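Local coordinates for mannitol dehydrogenase (Helicobacter pylori, PDB 3TWO), which probably interconverts cinnamaldehydes and cinnamyl alcohols as a zinc-containing, NADP(H)-dependent dehydrogenase of the medium-chain alcohol dehydrogenase type, at residues S23-G28 against C118-H123; Y142-D147 against K297-M302; K6-F11 against I341-S346; P151-A156 against I315-G320. All coordinates share one frame; numbering follows the deposited sequence.

Contact 1. Residues S23-G28 against C118-H123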
loop_
_atom_site.group_PDB
_atom_site.type_symbol
_atom_site.label_atom_id
_atom_site.label_comp_id
_atom_site.label_asym_id
_atom_site.label_seq_id
_atom_site.Cartn_x
_atom_site.Cartn_y
_atom_site.Cartn_z
ATOM N N SER B 23 -36.927 -16.898 12.628
ATOM C CA SER B 23 -37.052 -16.199 13.883
ATOM C C SER B 23 -35.689 -15.616 14.285
ATOM O O SER B 23 -34.612 -16.099 13.862
ATOM C CB SER B 23 -37.641 -17.133 14.974
ATOM O OG SER B 23 -36.635 -18.039 15.399
ATOM N N ARG B 24 -35.733 -14.561 15.079
ATOM C CA ARG B 24 -34.497 -13.947 15.601
ATOM C C ARG B 24 -34.487 -14.051 17.123
ATOM O O ARG B 24 -35.527 -14.305 17.733
ATOM C CB ARG B 24 -34.466 -12.477 15.218
ATOM C CG ARG B 24 -34.477 -12.205 13.727
ATOM C CD ARG B 24 -34.573 -10.702 13.458
ATOM N NE ARG B 24 -34.422 -10.330 12.040
ATOM C CZ ARG B 24 -33.287 -10.339 11.313
ATOM N NH1 ARG B 24 -32.130 -10.794 11.826
ATOM N NH2 ARG B 24 -33.310 -9.876 10.049
ATOM N N HIS B 25 -33.320 -13.823 17.739
ATOM C CA HIS B 25 -33.240 -13.755 19.206
ATOM C C HIS B 25 -34.234 -12.743 19.853
ATOM O O HIS B 25 -34.574 -11.699 19.272
ATOM C CB HIS B 25 -31.793 -13.485 19.685
ATOM C CG HIS B 25 -31.294 -12.092 19.425
ATOM N ND1 HIS B 25 -30.366 -11.804 18.429
ATOM C CD2 HIS B 25 -31.505 -10.926 20.091
ATOM C CE1 HIS B 25 -30.053 -10.516 18.484
ATOM N NE2 HIS B 25 -30.720 -9.966 19.484
ATOM N N ALA B 26 -34.678 -13.093 21.057
ATOM C CA ALA B 26 -35.528 -12.245 21.899
ATOM C C ALA B 26 -34.866 -10.878 22.090
ATOM O O ALA B 26 -33.634 -10.742 22.014
ATOM C CB ALA B 26 -35.749 -12.934 23.278
ATOM N N VAL B 27 -35.696 -9.868 22.337
ATOM C CA VAL B 27 -35.236 -8.523 22.666
ATOM C C VAL B 27 -34.626 -8.480 24.067
ATOM O O VAL B 27 -35.333 -8.587 25.044
ATOM C CB VAL B 27 -36.396 -7.503 22.563
ATOM C CG1 VAL B 27 -35.861 -6.116 22.725
ATOM C CG2 VAL B 27 -37.161 -7.652 21.190
ATOM N N GLY B 28 -33.308 -8.333 24.152
ATOM C CA GLY B 28 -32.620 -8.410 25.436
ATOM C C GLY B 28 -32.710 -7.033 26.051
ATOM O O GLY B 28 -33.165 -6.103 25.395
ATOM N N CYS B 118 -22.794 -14.750 8.835
ATOM C CA CYS B 118 -21.878 -14.648 9.968
ATOM C C CYS B 118 -22.604 -15.196 11.187
ATOM O O CYS B 118 -23.764 -14.845 11.429
ATOM C CB CYS B 118 -21.461 -13.175 10.192
ATOM S SG CYS B 118 -20.195 -12.848 11.521
ATOM N N LEU B 119 -21.930 -16.064 11.930
ATOM C CA LEU B 119 -22.439 -16.665 13.162
ATOM C C LEU B 119 -22.433 -15.588 14.252
ATOM O O LEU B 119 -21.536 -14.731 14.300
ATOM C CB LEU B 119 -21.539 -17.869 13.507
ATOM C CG LEU B 119 -21.458 -19.049 12.510
ATOM C CD1 LEU B 119 -20.674 -20.239 13.181
ATOM C CD2 LEU B 119 -22.868 -19.612 12.022
ATOM N N ASP B 120 -23.482 -15.561 15.056
ATOM C CA ASP B 120 -23.658 -14.550 16.089
ATOM C C ASP B 120 -23.165 -15.136 17.416
ATOM O O ASP B 120 -23.959 -15.713 18.153
ATOM C CB ASP B 120 -25.158 -14.196 16.227
ATOM C CG ASP B 120 -25.422 -13.087 17.281
ATOM O OD1 ASP B 120 -24.487 -12.659 18.011
ATOM O OD2 ASP B 120 -26.567 -12.614 17.378
ATOM N N SER B 121 -21.888 -14.944 17.736
ATOM C CA SER B 121 -21.287 -15.470 18.994
ATOM C C SER B 121 -21.946 -14.921 20.247
ATOM O O SER B 121 -21.749 -15.449 21.313
ATOM C CB SER B 121 -19.779 -15.220 19.058
ATOM O OG SER B 121 -19.488 -13.824 19.234
ATOM N N PHE B 122 -22.748 -13.862 20.114
ATOM C CA PHE B 122 -23.495 -13.341 21.262
ATOM C C PHE B 122 -24.803 -14.082 21.487
ATOM O O PHE B 122 -25.396 -13.927 22.524
ATOM C CB PHE B 122 -23.697 -11.828 21.118
ATOM C CG PHE B 122 -22.406 -11.101 21.112
ATOM C CD1 PHE B 122 -21.718 -10.920 19.931
ATOM C CD2 PHE B 122 -21.789 -10.732 22.325
ATOM C CE1 PHE B 122 -20.469 -10.298 19.914
ATOM C CE2 PHE B 122 -20.532 -10.082 22.311
ATOM C CZ PHE B 122 -19.877 -9.879 21.105
ATOM N N HIS B 123 -25.249 -14.860 20.501
ATOM C CA HIS B 123 -26.461 -15.677 20.612
ATOM C C HIS B 123 -26.216 -17.079 20.139
ATOM O O HIS B 123 -26.694 -17.467 19.075
ATOM C CB HIS B 123 -27.628 -15.024 19.866
ATOM C CG HIS B 123 -27.928 -13.660 20.380
ATOM N ND1 HIS B 123 -27.422 -12.513 19.792
ATOM C CD2 HIS B 123 -28.608 -13.258 21.492
ATOM C CE1 HIS B 123 -27.816 -11.459 20.495
ATOM N NE2 HIS B 123 -28.547 -11.885 21.523
#
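The imidazole of His25 lies over one face of the His123 imidazole in a face-to-face stack, with the two ring centroids 3.5 Å apart and the planes inclined by only 11°. His25 CG sits between its backbone N and carbonyl carbon (chi1 72°), which swings the ring across the His123 face and sets ND1 over its centre. His25 CB makes a separate CH-pi contact, 4.0 Å from the centroid of the His123 ring. The His123 ring is held from its own side of the contact. Its ND1 donates to Asp120 OD2 at 2.6 Å, with the oxygen close to the imidazole plane, although the ring N-H meets the carboxylate from above the carboxylate plane. The other oxygen, Asp120 OD1, accepts from Phe122 N at 3.0 Å, forming an Asx turn within the type I turn that runs from Asp120 to His123. The stack thus joins the loop just after strand 18-24 to this turn of the GroES-like region, while His25 also packs on Val137 of strand 135-139. With ND1 used as a donor and the carboxylate beside it, His123 has its ring rotation fixed and would tend to favour a protonated imidazole; the nearby Asp120 OD2 may polarise His25 too.

Contact 2. Residues Y142-D147 against K297-M302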
loop_
_atom_site.group_PDB
_atom_site.type_symbol
_atom_site.label_atom_id
_atom_site.label_comp_id
_atom_site.label_asym_id
_atom_site.label_seq_id
_atom_site.Cartn_x
_atom_site.Cartn_y
_atom_site.Cartn_z
ATOM N N TYR B 142 -25.288 -0.242 18.264
ATOM C CA TYR B 142 -25.033 -0.526 16.837
ATOM C C TYR B 142 -26.177 0.013 15.974
ATOM O O TYR B 142 -26.314 -0.345 14.798
ATOM C CB TYR B 142 -24.844 -2.055 16.648
ATOM C CG TYR B 142 -23.694 -2.495 17.484
ATOM C CD1 TYR B 142 -23.874 -2.808 18.854
ATOM C CD2 TYR B 142 -22.384 -2.468 16.968
ATOM C CE1 TYR B 142 -22.804 -3.132 19.666
ATOM C CE2 TYR B 142 -21.275 -2.832 17.820
ATOM C CZ TYR B 142 -21.515 -3.162 19.142
ATOM O OH TYR B 142 -20.483 -3.537 19.978
ATOM N N VAL B 143 -26.989 0.893 16.545
ATOM C CA VAL B 143 -28.124 1.463 15.815
ATOM C C VAL B 143 -27.862 2.956 15.483
ATOM O O VAL B 143 -27.459 3.746 16.352
ATOM C CB VAL B 143 -29.440 1.263 16.627
ATOM C CG1 VAL B 143 -30.634 1.937 15.915
ATOM C CG2 VAL B 143 -29.706 -0.250 16.846
ATOM N N ILE B 144 -28.104 3.366 14.250
ATOM C CA ILE B 144 -27.820 4.744 13.872
ATOM C C ILE B 144 -29.108 5.565 14.018
ATOM O O ILE B 144 -30.168 5.118 13.571
ATOM C CB ILE B 144 -27.291 4.779 12.382
ATOM C CG1 ILE B 144 -26.082 3.787 12.243
ATOM C CG2 ILE B 144 -27.077 6.254 11.858
ATOM C CD1 ILE B 144 -24.982 3.965 13.319
ATOM N N SER B 145 -29.020 6.761 14.597
ATOM C CA SER B 145 -30.177 7.617 14.727
ATOM C C SER B 145 -30.406 8.429 13.434
ATOM O O SER B 145 -29.466 8.949 12.843
ATOM C CB SER B 145 -29.944 8.562 15.883
ATOM O OG SER B 145 -30.865 9.566 15.785
ATOM N N VAL B 146 -31.646 8.489 12.963
ATOM C CA VAL B 146 -31.921 9.131 11.659
ATOM C C VAL B 146 -32.999 10.196 11.859
ATOM O O VAL B 146 -34.014 9.925 12.540
ATOM C CB VAL B 146 -32.426 8.114 10.627
ATOM C CG1 VAL B 146 -32.968 8.824 9.370
ATOM C CG2 VAL B 146 -31.300 7.100 10.271
ATOM N N ASP B 147 -32.786 11.393 11.297
ATOM C CA ASP B 147 -33.781 12.483 11.389
ATOM C C ASP B 147 -35.146 12.021 10.894
ATOM O O ASP B 147 -35.239 11.509 9.800
ATOM C CB ASP B 147 -33.356 13.628 10.471
ATOM C CG ASP B 147 -34.161 14.862 10.716
ATOM O OD1 ASP B 147 -35.387 14.917 10.461
ATOM O OD2 ASP B 147 -33.554 15.780 11.250
ATOM N N LYS B 297 -19.620 5.265 15.535
ATOM C CA LYS B 297 -19.436 6.691 15.667
ATOM C C LYS B 297 -19.315 7.411 14.329
ATOM O O LYS B 297 -19.999 8.391 14.108
ATOM C CB LYS B 297 -18.200 6.987 16.482
ATOM C CG LYS B 297 -18.176 8.448 16.920
ATOM C CD LYS B 297 -16.922 8.799 17.704
ATOM C CE LYS B 297 -17.278 10.023 18.540
ATOM N NZ LYS B 297 -16.015 10.564 19.061
ATOM N N GLU B 298 -18.440 6.934 13.429
ATOM C CA GLU B 298 -18.212 7.700 12.218
ATOM C C GLU B 298 -19.439 7.490 11.314
ATOM O O GLU B 298 -19.767 8.369 10.492
ATOM C CB GLU B 298 -16.868 7.328 11.503
ATOM C CG GLU B 298 -16.533 8.293 10.358
ATOM C CD GLU B 298 -15.292 7.938 9.540
ATOM O OE1 GLU B 298 -14.853 6.736 9.481
ATOM O OE2 GLU B 298 -14.741 8.868 8.893
ATOM N N THR B 299 -20.074 6.311 11.396
ATOM C CA THR B 299 -21.324 6.099 10.648
ATOM C C THR B 299 -22.422 7.138 11.044
ATOM O O THR B 299 -23.103 7.729 10.150
ATOM C CB THR B 299 -21.849 4.670 10.816
ATOM O OG1 THR B 299 -20.830 3.715 10.403
ATOM C CG2 THR B 299 -23.209 4.446 9.982
ATOM N N GLN B 300 -22.561 7.389 12.364
ATOM C CA GLN B 300 -23.470 8.433 12.843
ATOM C C GLN B 300 -23.042 9.811 12.298
ATOM O O GLN B 300 -23.883 10.571 11.800
ATOM C CB GLN B 300 -23.542 8.482 14.375
ATOM C CG GLN B 300 -24.606 9.482 14.909
ATOM C CD GLN B 300 -26.016 9.024 14.569
ATOM O OE1 GLN B 300 -26.418 7.943 15.001
ATOM N NE2 GLN B 300 -26.768 9.816 13.712
ATOM N N GLU B 301 -21.759 10.134 12.394
ATOM C CA GLU B 301 -21.299 11.397 11.871
ATOM C C GLU B 301 -21.661 11.516 10.378
ATOM O O GLU B 301 -22.113 12.560 9.912
ATOM C CB GLU B 301 -19.775 11.472 12.040
ATOM C CG GLU B 301 -19.126 12.716 11.391
ATOM C CD GLU B 301 -17.582 12.562 11.276
ATOM O OE1 GLU B 301 -17.026 12.821 10.176
ATOM O OE2 GLU B 301 -16.955 12.139 12.276
ATOM N N MET B 302 -21.470 10.445 9.635
ATOM C CA MET B 302 -21.703 10.469 8.156
ATOM C C MET B 302 -23.197 10.641 7.830
ATOM O O MET B 302 -23.593 11.474 6.972
ATOM C CB MET B 302 -21.099 9.208 7.479
ATOM C CG MET B 302 -21.492 8.930 6.002
ATOM S SD MET B 302 -23.160 8.182 5.872
ATOM C CE MET B 302 -23.673 8.676 4.308
#
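Gln300 extends from its helix with CG anti to the backbone N (chi1 -174°) and then bends at chi2 (67°), which turns its amide onto the backbone of Ser145. Both ends of the amide are used there. OE1 accepts from Ser145 N at 2.9 Å, the N-H arriving in the carbonyl plane on a lone pair, and NE2 donates to Ser145 O at 3.0 Å along an almost straight N-H...O line of 179°. NE2 has a further partner, Asp304 OD1, one turn later in the helix. Beside this polar pair, Ile144 presents its branches to the helix: CG2 lies 3.6 Å from Gln300 OE1, and CG1 comes within 3.7 Å of Thr299 CG2, the two side chains crossing at about a right angle. Thr299 OG1 is hydrogen-bonded to Gly295 O, just before the helix. The contact joins strand 144-145 of the GroES-like region to helix 296-308 of the coenzyme-binding region; the Thr299 side chain is about 10 Å from NADPH. Ile144 and Val146 bond through their backbones to Gly87 and Val85 of strand 85-88, and between them the glutamine amide satisfies the N-H and C=O of Ser145 much as a neighbouring strand would.

Contact 3. Residues K6-F11 against I341-S346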
loop_
_atom_site.group_PDB
_atom_site.type_symbol
_atom_site.label_atom_id
_atom_site.label_comp_id
_atom_site.label_asym_id
_atom_site.label_seq_id
_atom_site.Cartn_x
_atom_site.Cartn_y
_atom_site.Cartn_z
ATOM N N LYS B 6 -39.847 -12.553 8.724
ATOM C CA LYS B 6 -39.824 -13.065 7.368
ATOM C C LYS B 6 -38.949 -12.257 6.440
ATOM O O LYS B 6 -38.670 -11.098 6.679
ATOM C CB LYS B 6 -41.233 -13.257 6.808
ATOM C CG LYS B 6 -42.198 -12.159 7.165
ATOM C CD LYS B 6 -43.587 -12.556 6.715
ATOM C CE LYS B 6 -44.616 -11.520 7.074
ATOM N NZ LYS B 6 -45.568 -11.455 5.926
ATOM N N GLY B 7 -38.539 -12.889 5.360
ATOM C CA GLY B 7 -37.618 -12.261 4.440
ATOM C C GLY B 7 -37.393 -13.059 3.184
ATOM O O GLY B 7 -38.147 -13.958 2.852
ATOM N N PHE B 8 -36.334 -12.680 2.486
ATOM C CA PHE B 8 -35.989 -13.244 1.211
ATOM C C PHE B 8 -34.628 -13.888 1.355
ATOM O O PHE B 8 -33.627 -13.169 1.544
ATOM C CB PHE B 8 -36.016 -12.136 0.130
ATOM C CG PHE B 8 -37.397 -11.595 -0.083
ATOM C CD1 PHE B 8 -37.824 -10.462 0.622
ATOM C CD2 PHE B 8 -38.313 -12.300 -0.855
ATOM C CE1 PHE B 8 -39.148 -9.975 0.496
ATOM C CE2 PHE B 8 -39.655 -11.843 -0.980
ATOM C CZ PHE B 8 -40.055 -10.661 -0.307
ATOM N N ALA B 9 -34.647 -15.235 1.343
ATOM C CA ALA B 9 -33.483 -16.089 1.546
ATOM C C ALA B 9 -33.019 -16.797 0.266
ATOM O O ALA B 9 -33.836 -17.167 -0.599
ATOM C CB ALA B 9 -33.745 -17.186 2.685
ATOM N N ILE B 10 -31.704 -17.047 0.202
ATOM C CA ILE B 10 -31.124 -17.928 -0.840
ATOM C C ILE B 10 -30.527 -19.168 -0.191
ATOM O O ILE B 10 -29.864 -19.070 0.859
ATOM C CB ILE B 10 -30.088 -17.118 -1.667
ATOM C CG1 ILE B 10 -29.440 -17.992 -2.750
ATOM C CG2 ILE B 10 -29.037 -16.428 -0.729
ATOM C CD1 ILE B 10 -28.429 -17.207 -3.646
ATOM N N PHE B 11 -30.774 -20.349 -0.753
ATOM C CA PHE B 11 -30.390 -21.562 -0.045
ATOM C C PHE B 11 -29.079 -22.210 -0.460
ATOM O O PHE B 11 -28.610 -23.169 0.199
ATOM C CB PHE B 11 -31.485 -22.593 -0.163
ATOM C CG PHE B 11 -32.510 -22.478 0.916
ATOM C CD1 PHE B 11 -33.411 -21.386 0.926
ATOM C CD2 PHE B 11 -32.567 -23.439 1.951
ATOM C CE1 PHE B 11 -34.383 -21.258 1.941
ATOM C CE2 PHE B 11 -33.534 -23.321 2.979
ATOM C CZ PHE B 11 -34.457 -22.216 2.962
ATOM N N ILE B 341 -35.114 -1.929 -1.706
ATOM C CA ILE B 341 -36.347 -2.725 -1.583
ATOM C C ILE B 341 -37.334 -2.029 -0.672
ATOM O O ILE B 341 -37.009 -1.636 0.440
ATOM C CB ILE B 341 -36.107 -4.149 -1.048
ATOM C CG1 ILE B 341 -35.083 -4.920 -1.922
ATOM C CG2 ILE B 341 -37.459 -4.904 -0.959
ATOM C CD1 ILE B 341 -34.504 -6.135 -1.237
ATOM N N ASP B 342 -38.549 -1.874 -1.156
ATOM C CA ASP B 342 -39.571 -1.279 -0.329
ATOM C C ASP B 342 -40.215 -2.440 0.444
ATOM O O ASP B 342 -41.020 -3.220 -0.092
ATOM C CB ASP B 342 -40.512 -0.440 -1.221
ATOM C CG ASP B 342 -41.769 -0.006 -0.513
ATOM O OD1 ASP B 342 -42.091 -0.519 0.568
ATOM O OD2 ASP B 342 -42.451 0.831 -1.096
ATOM N N MET B 343 -39.757 -2.597 1.687
ATOM C CA MET B 343 -40.065 -3.772 2.454
ATOM C C MET B 343 -41.531 -3.872 2.886
ATOM O O MET B 343 -42.120 -4.969 2.829
ATOM C CB MET B 343 -39.134 -3.935 3.660
ATOM C CG MET B 343 -39.097 -5.350 4.160
ATOM S SD MET B 343 -38.261 -6.444 2.965
ATOM C CE MET B 343 -36.971 -5.403 2.381
ATOM N N LYS B 344 -42.112 -2.749 3.289
ATOM C CA LYS B 344 -43.544 -2.747 3.550
ATOM C C LYS B 344 -44.358 -3.286 2.385
ATOM O O LYS B 344 -45.265 -4.098 2.591
ATOM C CB LYS B 344 -44.049 -1.336 3.850
ATOM C CG LYS B 344 -43.858 -0.860 5.259
ATOM C CD LYS B 344 -44.670 -1.688 6.263
ATOM C CE LYS B 344 -43.723 -2.501 7.168
ATOM N NZ LYS B 344 -44.336 -2.545 8.505
ATOM N N LYS B 345 -44.093 -2.815 1.171
ATOM C CA LYS B 345 -44.935 -3.263 0.049
ATOM C C LYS B 345 -44.637 -4.716 -0.320
ATOM O O LYS B 345 -45.494 -5.412 -0.833
ATOM C CB LYS B 345 -44.756 -2.430 -1.198
ATOM C CG LYS B 345 -45.137 -0.996 -1.120
ATOM C CD LYS B 345 -45.394 -0.494 -2.592
ATOM C CE LYS B 345 -45.217 1.033 -2.777
ATOM N NZ LYS B 345 -46.341 1.863 -2.219
ATOM N N SER B 346 -43.422 -5.156 -0.076
ATOM C CA SER B 346 -43.061 -6.517 -0.360
ATOM C C SER B 346 -43.833 -7.440 0.522
ATOM O O SER B 346 -44.150 -8.535 0.094
ATOM C CB SER B 346 -41.552 -6.762 -0.184
ATOM O OG SER B 346 -40.808 -5.971 -1.090
#
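The Phe8 ring has Met343 SD at its edge, near the ring plane, 4.4 Å from Phe8 CE1, and Ser346 CB approaching obliquely, 4.1 Å from the same carbon. A second ring, that of Phe347, meets it with the planes at about 20°. CG of Phe8 stands anti to the carbonyl carbon (chi1 -65°), and from there the ring reaches across to the short helix 343-346. The other flat group, the Asp342 carboxylate, works inside the C-terminal segment: it is the N-cap, and OD1 accepts from Lys345 N at 3.1 Å, the N-H coming from above the carboxylate plane. Asp342 O is gripped twice, by Ser346 N at 3.1 Å and by Ser346 OG at 2.9 Å. The same hydroxyl is also bonded to Gly320 N, and CB is the serine atom nearest the phenyl ring. Between the two segments the contact is apolar, without a hydrogen bond. It joins strand 3-9, paired with strand 18-24, to the junction of strand 338-342 and the last short helix. Ile323 of helix 323-331 touches both Phe8 and Ile341, and Met343 packs on Ala39 of strand 31-40.

Contact 4. Residues P151-A156 against I315-G320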
loop_
_atom_site.group_PDB
_atom_site.type_symbol
_atom_site.label_atom_id
_atom_site.label_comp_id
_atom_site.label_asym_id
_atom_site.label_seq_id
_atom_site.Cartn_x
_atom_site.Cartn_y
_atom_site.Cartn_z
ATOM N N PRO B 151 -35.699 11.546 3.806
ATOM C CA PRO B 151 -36.364 10.516 2.934
ATOM C C PRO B 151 -35.742 9.115 3.187
ATOM O O PRO B 151 -34.565 8.872 2.883
ATOM C CB PRO B 151 -36.096 11.015 1.508
ATOM C CG PRO B 151 -34.799 11.874 1.626
ATOM C CD PRO B 151 -34.896 12.521 3.034
ATOM N N LEU B 152 -36.526 8.221 3.772
ATOM C CA LEU B 152 -35.982 7.006 4.372
ATOM C C LEU B 152 -35.497 5.989 3.351
ATOM O O LEU B 152 -34.542 5.225 3.596
ATOM C CB LEU B 152 -37.049 6.375 5.230
ATOM C CG LEU B 152 -36.585 5.903 6.575
ATOM C CD1 LEU B 152 -35.621 6.919 7.249
ATOM C CD2 LEU B 152 -37.872 5.668 7.413
ATOM N N GLU B 153 -36.146 5.979 2.192
ATOM C CA GLU B 153 -35.705 5.157 1.053
ATOM C C GLU B 153 -34.287 5.578 0.577
ATOM O O GLU B 153 -33.496 4.719 0.187
ATOM C CB GLU B 153 -36.760 5.154 -0.078
ATOM C CG GLU B 153 -36.804 6.332 -1.116
ATOM C CD GLU B 153 -37.365 7.620 -0.554
ATOM O OE1 GLU B 153 -37.827 7.646 0.599
ATOM O OE2 GLU B 153 -37.329 8.643 -1.275
ATOM N N LYS B 154 -33.962 6.875 0.676
ATOM C CA LYS B 154 -32.619 7.366 0.300
ATOM C C LYS B 154 -31.566 7.203 1.413
ATOM O O LYS B 154 -30.327 7.153 1.128
ATOM C CB LYS B 154 -32.705 8.840 -0.076
ATOM C CG LYS B 154 -33.190 9.032 -1.513
ATOM C CD LYS B 154 -33.338 10.480 -1.791
ATOM C CE LYS B 154 -34.044 10.682 -3.116
ATOM N NZ LYS B 154 -33.946 12.130 -3.399
ATOM N N VAL B 155 -32.049 7.118 2.665
ATOM C CA VAL B 155 -31.192 7.000 3.824
ATOM C C VAL B 155 -30.539 5.614 3.855
ATOM O O VAL B 155 -29.368 5.513 4.206
ATOM C CB VAL B 155 -31.969 7.256 5.153
ATOM C CG1 VAL B 155 -31.155 6.810 6.404
ATOM C CG2 VAL B 155 -32.351 8.736 5.268
ATOM N N ALA B 156 -31.289 4.568 3.502
ATOM C CA ALA B 156 -30.851 3.186 3.713
ATOM C C ALA B 156 -29.436 2.885 3.171
ATOM O O ALA B 156 -28.617 2.284 3.880
ATOM C CB ALA B 156 -31.956 2.147 3.173
ATOM N N ILE B 315 -31.261 6.224 -6.179
ATOM C CA ILE B 315 -31.830 4.903 -5.911
ATOM C C ILE B 315 -32.950 4.623 -6.866
ATOM O O ILE B 315 -33.564 5.554 -7.414
ATOM C CB ILE B 315 -32.355 4.745 -4.461
ATOM C CG1 ILE B 315 -33.535 5.707 -4.231
ATOM C CG2 ILE B 315 -31.265 5.134 -3.469
ATOM C CD1 ILE B 315 -34.750 5.015 -3.833
ATOM N N ASP B 316 -33.188 3.326 -7.057
ATOM C CA ASP B 316 -34.338 2.823 -7.759
ATOM C C ASP B 316 -35.075 1.848 -6.834
ATOM O O ASP B 316 -34.510 0.835 -6.457
ATOM C CB ASP B 316 -33.871 2.080 -9.026
ATOM C CG ASP B 316 -33.364 3.034 -10.116
ATOM O OD1 ASP B 316 -32.158 2.944 -10.512
ATOM O OD2 ASP B 316 -34.153 3.914 -10.586
ATOM N N LEU B 317 -36.330 2.152 -6.539
ATOM C CA LEU B 317 -37.179 1.374 -5.650
ATOM C C LEU B 317 -37.730 0.135 -6.313
ATOM O O LEU B 317 -38.382 0.232 -7.317
ATOM C CB LEU B 317 -38.440 2.170 -5.266
ATOM C CG LEU B 317 -38.337 3.108 -4.087
ATOM C CD1 LEU B 317 -39.751 3.762 -3.822
ATOM C CD2 LEU B 317 -37.826 2.339 -2.871
ATOM N N ILE B 318 -37.524 -1.001 -5.693
ATOM C CA ILE B 318 -38.054 -2.262 -6.173
ATOM C C ILE B 318 -38.726 -3.036 -5.034
ATOM O O ILE B 318 -38.802 -2.531 -3.861
ATOM C CB ILE B 318 -36.939 -3.093 -6.826
ATOM C CG1 ILE B 318 -35.826 -3.466 -5.843
ATOM C CG2 ILE B 318 -36.366 -2.358 -8.103
ATOM C CD1 ILE B 318 -34.828 -4.528 -6.481
ATOM N N LEU B 319 -39.221 -4.239 -5.358
ATOM C CA LEU B 319 -39.821 -5.125 -4.357
ATOM C C LEU B 319 -38.938 -6.356 -4.137
ATOM O O LEU B 319 -38.045 -6.636 -4.960
ATOM C CB LEU B 319 -41.289 -5.507 -4.713
ATOM C CG LEU B 319 -42.297 -4.337 -4.855
ATOM C CD1 LEU B 319 -43.793 -4.751 -5.307
ATOM C CD2 LEU B 319 -42.342 -3.597 -3.518
ATOM N N GLY B 320 -39.178 -7.080 -3.031
ATOM C CA GLY B 320 -38.370 -8.262 -2.683
ATOM C C GLY B 320 -38.359 -9.288 -3.801
ATOM O O GLY B 320 -37.343 -9.936 -4.066
#
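Aliphatic contacts make up the whole meeting between Glu153 and Lys154 of the short helix and Ile315 and Leu317 of the strand; no hydrogen bond crosses it. Glu153 contributes its methylene groups: CG is 3.7 Å from Ile315 CD1, and CB is 4.1 Å from Leu317 CD2. Its first torsion (chi1 83°) places CG between the backbone N and the carbonyl carbon, and a further bend at chi2 folds the chain, which then crosses the isoleucine at about a right angle. Lys154 adds a looser touch through its stem, with CG 4.3 Å from Ile315 CG1. Ile315 is therefore met by two successive helix residues, while the end of Leu317 leans back to meet Glu153 alone. Ile315 also packs against Arg338 and Val340 of the neighbouring strand 338-342.

Strand 315-318, helix 323-331 and strand 338-342 form a beta-alpha-beta crossover, the two strands lying parallel and next to each other. This unit follows helix 296-308 and belongs to the sheet of the catalytic domain, strand 338-342 pairing with strand 31-40, consistent with the medium-chain dehydrogenase fold. Helix 152-155 rests against the same part of the fold, with Leu152, Glu153 and Ala156 touching Tyr38 of strand 31-40.

Hydrogen bonding runs within the helix and from the strand to its neighbour. Pro151 occupies the N-cap position of the helix, and its carbonyl O receives weak bonds from Lys154 N and Val155 N. Along the strand, Asp316 and Ile318 exchange backbone bonds with residues of strand 338-342.

Contacts 1 and 3 are buried, contact 2 is partly so, and contact 4 lies at the surface. Both buried contacts use aromatic rings but differ in partner: contact 1 stacks two histidines, one backed by a carboxylate, whereas contact 3 brings a phenyl ring against a sulfur and a serine methylene. The partly buried contact 2 alone forms hydrogen bonds between its segments; the surface contact 4 relies on aliphatic stems. Contacts 1 and 3 use the two paired strands 18-24 and 3-9. Contacts 3 and 4 adjoin through strands 338-342 and 315-318, with Asp342 N probably bonded to Ile318 O. Contacts 2 and 4 meet where Val146 packs on Leu152 and Val155, and their segments alternate along the chain.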